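Local structure of penicillin-binding protein 1A (Mycobacterium tuberculosis, 5CXW) at residues A[267-277]-A[286-294]. The protein builds cross-linked peptidoglycan for the mycobacterial cell wall, polymerising glycan strands and joining their peptides through a penicillin-sensitive transpeptidase domain. Residues are numbered along the deposited sequence; the frame is centred on the assembly and turned at random.
Sequences TAAMEPIAGYS and RDSAAKTGT. With 35P ((2R,4S)-5,5-dimethyl-2-{(1R)-2-oxo-1-[(phenoxyacetyl)amino]ethyl}-1,3-thiazolidine-4-carboxylic acid), chain C.
M270 O, near where helix 260-270 gives way to helix 273-276, is gripped by two amides that arrive from opposite faces of its carbonyl plane: I273 N from its own segment and A290 N, 3.3 Å away, from strand 289-296. The N-H of A290 points almost straight at M270 O (164° at the hydrogen), yet the nitrogen lies well above the carbonyl plane. One residue on, E271 O and S288 O face each other as two acceptors 3.2 Å apart. A water accepts from S288 N and donates to E271 O, and E271 CA offers a CH to S288 O. Strand 289-296 is an outermost strand of the antiparallel sheet in this transpeptidase domain, and its K291-T292-G293 corresponds to the KTG motif of penicillin-binding proteins. M270 CE, turned by the chain's bend at chi3, lies 3.5 Å from A290 C. I273 CB sits only 3.1 Å from A290 O, a buried oxygen without a polar partner, while I273 crosses K291, CD1 meeting CD. Bends at chi2 and chi4 (72° and 77°) curl the lysine so that NZ donates to T292 O; S150 OG is another partner, and the probable nucleophile S97 is close by. T292 OG1 makes a very short 2.5 Å bond to O14 of the opened penicillin V, and T294 OG1 holds the other carboxylate oxygen, O16. A water bridges T292 OG1 to S277 OG, which in turn donates to I273 O.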
ATOM      1  N   THR A 267      -0.849  -4.035  12.985  1.00  9.96           N
ATOM      2  CA  THR A 267      -0.775  -2.614  13.330  1.00 10.21           C
ATOM      3  C   THR A 267       0.295  -2.365  14.354  1.00 10.19           C
ATOM      4  O   THR A 267       1.116  -1.464  14.177  1.00 10.53           O
ATOM      5  CB  THR A 267      -2.157  -2.101  13.757  1.00 10.52           C
ATOM      6  OG1 THR A 267      -3.038  -2.287  12.656  1.00 10.70           O
ATOM      7  CG2 THR A 267      -2.120  -0.631  14.164  1.00 11.42           C
ATOM      8  N   ALA A 268       0.267  -3.155  15.443  1.00 10.08           N
ATOM      9  CA  ALA A 268       1.184  -2.957  16.533  1.00 10.13           C
ATOM     10  C   ALA A 268       2.643  -3.060  15.993  1.00  9.87           C
ATOM     11  O   ALA A 268       3.502  -2.286  16.416  1.00  9.60           O
ATOM     12  CB  ALA A 268       0.927  -3.929  17.665  1.00 10.75           C
ATOM     13  N   ALA A 269       2.916  -4.049  15.180  1.00  9.31           N
ATOM     14  CA  ALA A 269       4.270  -4.173  14.578  1.00  9.66           C
ATOM     15  C   ALA A 269       4.702  -3.020  13.725  1.00  9.85           C
ATOM     16  O   ALA A 269       5.916  -2.686  13.679  1.00 10.59           O
ATOM     17  CB  ALA A 269       4.366  -5.477  13.794  1.00  9.63           C
ATOM     18  N   MET A 270       3.727  -2.384  13.056  1.00  9.64           N
ATOM     19  CA  MET A 270       3.958  -1.288  12.106  1.00 10.17           C
ATOM     20  C   MET A 270       4.027   0.075  12.781  1.00 10.57           C
ATOM     21  O   MET A 270       4.504   1.031  12.171  1.00 10.26           O
ATOM     22  CB  MET A 270       2.881  -1.259  11.028  1.00 10.23           C
ATOM     23  CG  MET A 270       3.000  -2.475  10.167  1.00 10.66           C
ATOM     24  SD  MET A 270       1.594  -2.654   9.051  1.00 11.49           S
ATOM     25  CE  MET A 270       1.907  -1.240   7.965  1.00 11.51           C
ATOM     26  N   GLU A 271       3.538   0.166  14.009  1.00 11.18           N
ATOM     27  CA  GLU A 271       3.472   1.500  14.700  1.00 12.54           C
ATOM     28  C   GLU A 271       4.780   2.247  14.742  1.00 12.12           C
ATOM     29  O   GLU A 271       4.785   3.443  14.501  1.00 12.14           O
ATOM     30  CB  GLU A 271       2.892   1.387  16.090  1.00 15.10           C
ATOM     31  CG  GLU A 271       1.381   1.349  16.121  1.00 17.71           C
ATOM     32  CD  GLU A 271       0.839   1.309  17.547  1.00 22.65           C
ATOM     33  OE1 GLU A 271       0.736   0.220  18.097  1.00 30.26           O
ATOM     34  OE2 GLU A 271       0.531   2.347  18.124  1.00 26.82           O
ATOM     35  N   PRO A 272       5.912   1.557  15.026  1.00 11.83           N
ATOM     36  CA  PRO A 272       7.162   2.326  15.174  1.00 12.05           C
ATOM     37  C   PRO A 272       7.794   2.716  13.820  1.00 11.55           C
ATOM     38  O   PRO A 272       8.897   3.279  13.786  1.00 11.70           O
ATOM     39  CB  PRO A 272       8.101   1.359  15.889  1.00 12.62           C
ATOM     40  CG  PRO A 272       7.512   0.014  15.754  1.00 12.75           C
ATOM     41  CD  PRO A 272       6.023   0.171  15.545  1.00 12.02           C
ATOM     42  N   ILE A 273       7.236   2.186  12.709  1.00 10.57           N
ATOM     43  CA  ILE A 273       7.984   2.248  11.425  1.00 10.57           C
ATOM     44  C   ILE A 273       8.025   3.628  10.780  1.00 10.67           C
ATOM     45  O   ILE A 273       9.030   3.953  10.215  1.00 11.02           O
ATOM     46  CB  ILE A 273       7.531   1.113  10.450  1.00 10.27           C
ATOM     47  CG1 ILE A 273       7.761  -0.223  11.147  1.00 10.39           C
ATOM     48  CG2 ILE A 273       8.195   1.213   9.082  1.00 10.23           C
ATOM     49  CD1 ILE A 273       7.354  -1.450  10.321  1.00 10.61           C
ATOM     50  N   ALA A 274       7.004   4.469  10.882  1.00 10.81           N
ATOM     51  CA  ALA A 274       7.141   5.807  10.289  1.00 11.29           C
ATOM     52  C   ALA A 274       8.354   6.578  10.895  1.00 11.95           C
ATOM     53  O   ALA A 274       9.139   7.212  10.211  1.00 11.90           O
ATOM     54  CB  ALA A 274       5.849   6.568  10.480  1.00 11.46           C
ATOM     55  N   GLY A 275       8.471   6.489  12.200  1.00 12.50           N
ATOM     56  CA  GLY A 275       9.604   7.102  12.889  1.00 13.49           C
ATOM     57  C   GLY A 275      10.939   6.458  12.626  1.00 13.93           C
ATOM     58  O   GLY A 275      11.919   7.134  12.402  1.00 14.42           O
ATOM     59  N   TYR A 276      10.964   5.136  12.618  1.00 13.41           N
ATOM     60  CA  TYR A 276      12.150   4.388  12.272  1.00 14.85           C
ATOM     61  C   TYR A 276      12.655   4.718  10.875  1.00 14.14           C
ATOM     62  O   TYR A 276      13.868   4.678  10.619  1.00 15.00           O
ATOM     63  CB  TYR A 276      11.892   2.905  12.440  1.00 16.15           C
ATOM     64  CG  TYR A 276      13.085   2.029  12.246  1.00 18.37           C
ATOM     65  CD1 TYR A 276      13.951   1.811  13.286  1.00 21.50           C
ATOM     66  CD2 TYR A 276      13.346   1.454  11.026  1.00 20.41           C
ATOM     67  CE1 TYR A 276      15.081   1.015  13.117  1.00 24.10           C
ATOM     68  CE2 TYR A 276      14.497   0.669  10.838  1.00 22.39           C
ATOM     69  CZ  TYR A 276      15.333   0.445  11.879  1.00 24.15           C
ATOM     70  OH  TYR A 276      16.488  -0.326  11.719  1.00 29.97           O
ATOM     71  N   SER A 277      11.732   4.981   9.961  1.00 13.27           N
ATOM     72  CA  SER A 277      11.999   5.291   8.579  1.00 13.18           C
ATOM     73  C   SER A 277      12.403   6.769   8.422  1.00 13.66           C
ATOM     74  O   SER A 277      11.724   7.544   7.770  1.00 13.46           O
ATOM     75  CB  SER A 277      10.746   4.990   7.744  1.00 12.99           C
ATOM     76  OG  SER A 277      10.396   3.618   7.919  1.00 13.43           O
ATOM     77  N   ARG A 286       0.693  12.412  16.176  1.00 17.08           N
ATOM     78  CA  ARG A 286      -0.304  11.491  15.679  1.00 16.59           C
ATOM     79  C   ARG A 286       0.322  10.122  15.412  1.00 15.48           C
ATOM     80  O   ARG A 286       1.255  10.025  14.627  1.00 15.51           O
ATOM     81  CB  ARG A 286      -0.927  12.069  14.412  1.00 15.85           C
ATOM     82  CG  ARG A 286      -2.118  11.299  13.917  1.00 15.43           C
ATOM     83  CD  ARG A 286      -2.633  11.834  12.608  1.00 15.13           C
ATOM     84  NE  ARG A 286      -3.065  13.226  12.667  1.00 15.84           N
ATOM     85  CZ  ARG A 286      -4.300  13.630  12.998  1.00 16.62           C
ATOM     86  NH1 ARG A 286      -5.256  12.783  13.316  1.00 16.69           N
ATOM     87  NH2 ARG A 286      -4.583  14.906  12.939  1.00 17.41           N
ATOM     88  N   ASP A 287      -0.224   9.069  16.005  1.00 14.93           N
ATOM     89  CA  ASP A 287       0.267   7.702  15.772  1.00 14.84           C
ATOM     90  C   ASP A 287      -0.051   7.260  14.338  1.00 13.60           C
ATOM     91  O   ASP A 287      -1.031   7.686  13.719  1.00 13.17           O
ATOM     92  CB  ASP A 287      -0.374   6.667  16.724  1.00 15.57           C
ATOM     93  CG  ASP A 287      -0.016   6.875  18.188  1.00 17.33           C
ATOM     94  OD1 ASP A 287       0.900   7.681  18.437  1.00 18.30           O
ATOM     95  OD2 ASP A 287      -0.692   6.282  19.099  1.00 18.79           O
ATOM     96  N   SER A 288       0.744   6.324  13.840  1.00 12.51           N
ATOM     97  CA  SER A 288       0.488   5.762  12.534  1.00 12.05           C
ATOM     98  C   SER A 288       1.074   4.352  12.483  1.00 11.19           C
ATOM     99  O   SER A 288       1.783   3.961  13.380  1.00 11.08           O
ATOM    100  CB  SER A 288       1.176   6.596  11.426  1.00 12.36           C
ATOM    101  OG  SER A 288       2.579   6.577  11.558  1.00 12.82           O
ATOM    102  N   ALA A 289       0.759   3.629  11.407  1.00 10.58           N
ATOM    103  CA  ALA A 289       1.269   2.298  11.164  1.00 10.29           C
ATOM    104  C   ALA A 289       1.717   2.300   9.729  1.00 10.12           C
ATOM    105  O   ALA A 289       0.906   2.618   8.834  1.00 10.56           O
ATOM    106  CB  ALA A 289       0.133   1.278  11.395  1.00 10.30           C
ATOM    107  N   ALA A 290       2.969   1.961   9.436  1.00  9.70           N
ATOM    108  CA  ALA A 290       3.513   2.136   8.109  1.00  9.42           C
ATOM    109  C   ALA A 290       4.536   1.102   7.730  1.00  9.18           C
ATOM    110  O   ALA A 290       5.079   0.376   8.625  1.00  9.19           O
ATOM    111  CB  ALA A 290       4.106   3.552   8.011  1.00 10.05           C
ATOM    112  N   LYS A 291       4.835   1.023   6.444  1.00  9.21           N
ATOM    113  CA  LYS A 291       5.888   0.128   5.961  1.00  9.10           C
ATOM    114  C   LYS A 291       6.471   0.706   4.670  1.00  9.69           C
ATOM    115  O   LYS A 291       5.743   1.031   3.765  1.00  9.26           O
ATOM    116  CB  LYS A 291       5.380  -1.300   5.745  1.00  9.27           C
ATOM    117  CG  LYS A 291       6.501  -2.265   5.338  1.00  9.05           C
ATOM    118  CD  LYS A 291       7.463  -2.601   6.491  1.00  9.32           C
ATOM    119  CE  LYS A 291       8.679  -3.403   5.998  1.00  9.61           C
ATOM    120  NZ  LYS A 291       9.658  -2.553   5.309  1.00 10.13           N
ATOM    121  N   THR A 292       7.794   0.780   4.633  1.00  9.76           N
ATOM    122  CA  THR A 292       8.515   1.208   3.460  1.00 10.04           C
ATOM    123  C   THR A 292       8.818   0.016   2.542  1.00  9.79           C
ATOM    124  O   THR A 292       8.833  -1.168   2.973  1.00  9.24           O
ATOM    125  CB  THR A 292       9.869   1.809   3.831  1.00 10.39           C
ATOM    126  OG1 THR A 292      10.551   0.913   4.703  1.00 10.91           O
ATOM    127  CG2 THR A 292       9.691   3.221   4.454  1.00 10.85           C
ATOM    128  N   GLY A 293       9.147   0.325   1.297  1.00  9.93           N
ATOM    129  CA  GLY A 293       9.701  -0.661   0.370  1.00  9.99           C
ATOM    130  C   GLY A 293      10.684  -0.038  -0.587  1.00 10.32           C
ATOM    131  O   GLY A 293      10.495   1.102  -0.960  1.00 10.23           O
ATOM    132  N   THR A 294      11.696  -0.792  -1.007  1.00 10.75           N
ATOM    133  CA  THR A 294      12.651  -0.321  -2.007  1.00 11.11           C
ATOM    134  C   THR A 294      13.054  -1.539  -2.849  1.00 11.49           C
ATOM    135  O   THR A 294      13.511  -2.530  -2.302  1.00 11.29           O
ATOM    136  CB  THR A 294      13.918   0.239  -1.370  1.00 11.88           C
ATOM    137  OG1 THR A 294      13.635   1.241  -0.367  1.00 11.82           O
ATOM    138  CG2 THR A 294      14.770   0.876  -2.462  1.00 12.70           C
TER
HETATM  139  C24 35P C 702      19.281  -5.119  -3.386  1.00 22.91           C
HETATM  140  C23 35P C 702      20.210  -4.672  -4.322  1.00 23.35           C
HETATM  141  C22 35P C 702      20.096  -3.411  -4.863  1.00 21.66           C
HETATM  142  C21 35P C 702      19.069  -2.560  -4.484  1.00 21.04           C
HETATM  143  C20 35P C 702      18.140  -2.976  -3.555  1.00 22.38           C
HETATM  144  C19 35P C 702      18.252  -4.269  -2.989  1.00 21.95           C
HETATM  145  O1  35P C 702      17.375  -4.746  -2.046  1.00 21.08           O
HETATM  146  C2  35P C 702      16.473  -3.835  -1.426  1.00 17.88           C
HETATM  147  C3  35P C 702      15.839  -4.511  -0.241  1.00 16.93           C
HETATM  148  O18 35P C 702      16.429  -5.413   0.337  1.00 15.90           O
HETATM  149  N4  35P C 702      14.654  -4.024   0.094  1.00 15.36           N
HETATM  150  C5  35P C 702      13.929  -4.518   1.254  1.00 15.65           C
HETATM  151  C6  35P C 702      12.499  -4.245   1.026  1.00 15.22           C
HETATM  152  O17 35P C 702      12.045  -3.399   0.228  1.00 14.58           O
HETATM  153  C8  35P C 702      14.345  -3.836   2.631  1.00 16.87           C
HETATM  154  N7  35P C 702      13.334  -2.826   2.757  1.00 17.04           N
HETATM  155  S11 35P C 702      15.833  -2.997   2.740  1.00 19.18           S
HETATM  156  C10 35P C 702      15.218  -1.383   2.844  1.00 16.79           C
HETATM  157  C12 35P C 702      16.016  -0.442   1.941  1.00 16.87           C
HETATM  158  C15 35P C 702      15.267  -0.803   4.232  1.00 17.24           C
HETATM  159  C9  35P C 702      13.783  -1.523   2.324  1.00 15.60           C
HETATM  160  C13 35P C 702      12.754  -0.501   2.695  1.00 15.30           C
HETATM  161  O14 35P C 702      12.003  -0.789   3.678  1.00 15.63           O
HETATM  162  O16 35P C 702      12.682   0.524   1.984  1.00 14.40           O
HETATM  163  O   HOH W   1       4.311   4.137  11.742  1.00 10.35           O
HETATM  164  O   HOH W   2       2.978   5.522  15.590  1.00 16.42           O
HETATM  165  O   HOH W   3      -1.921   3.922  18.968  1.00 22.24           O
HETATM  166  O   HOH W   4      11.767   1.503   6.999  1.00 17.91           O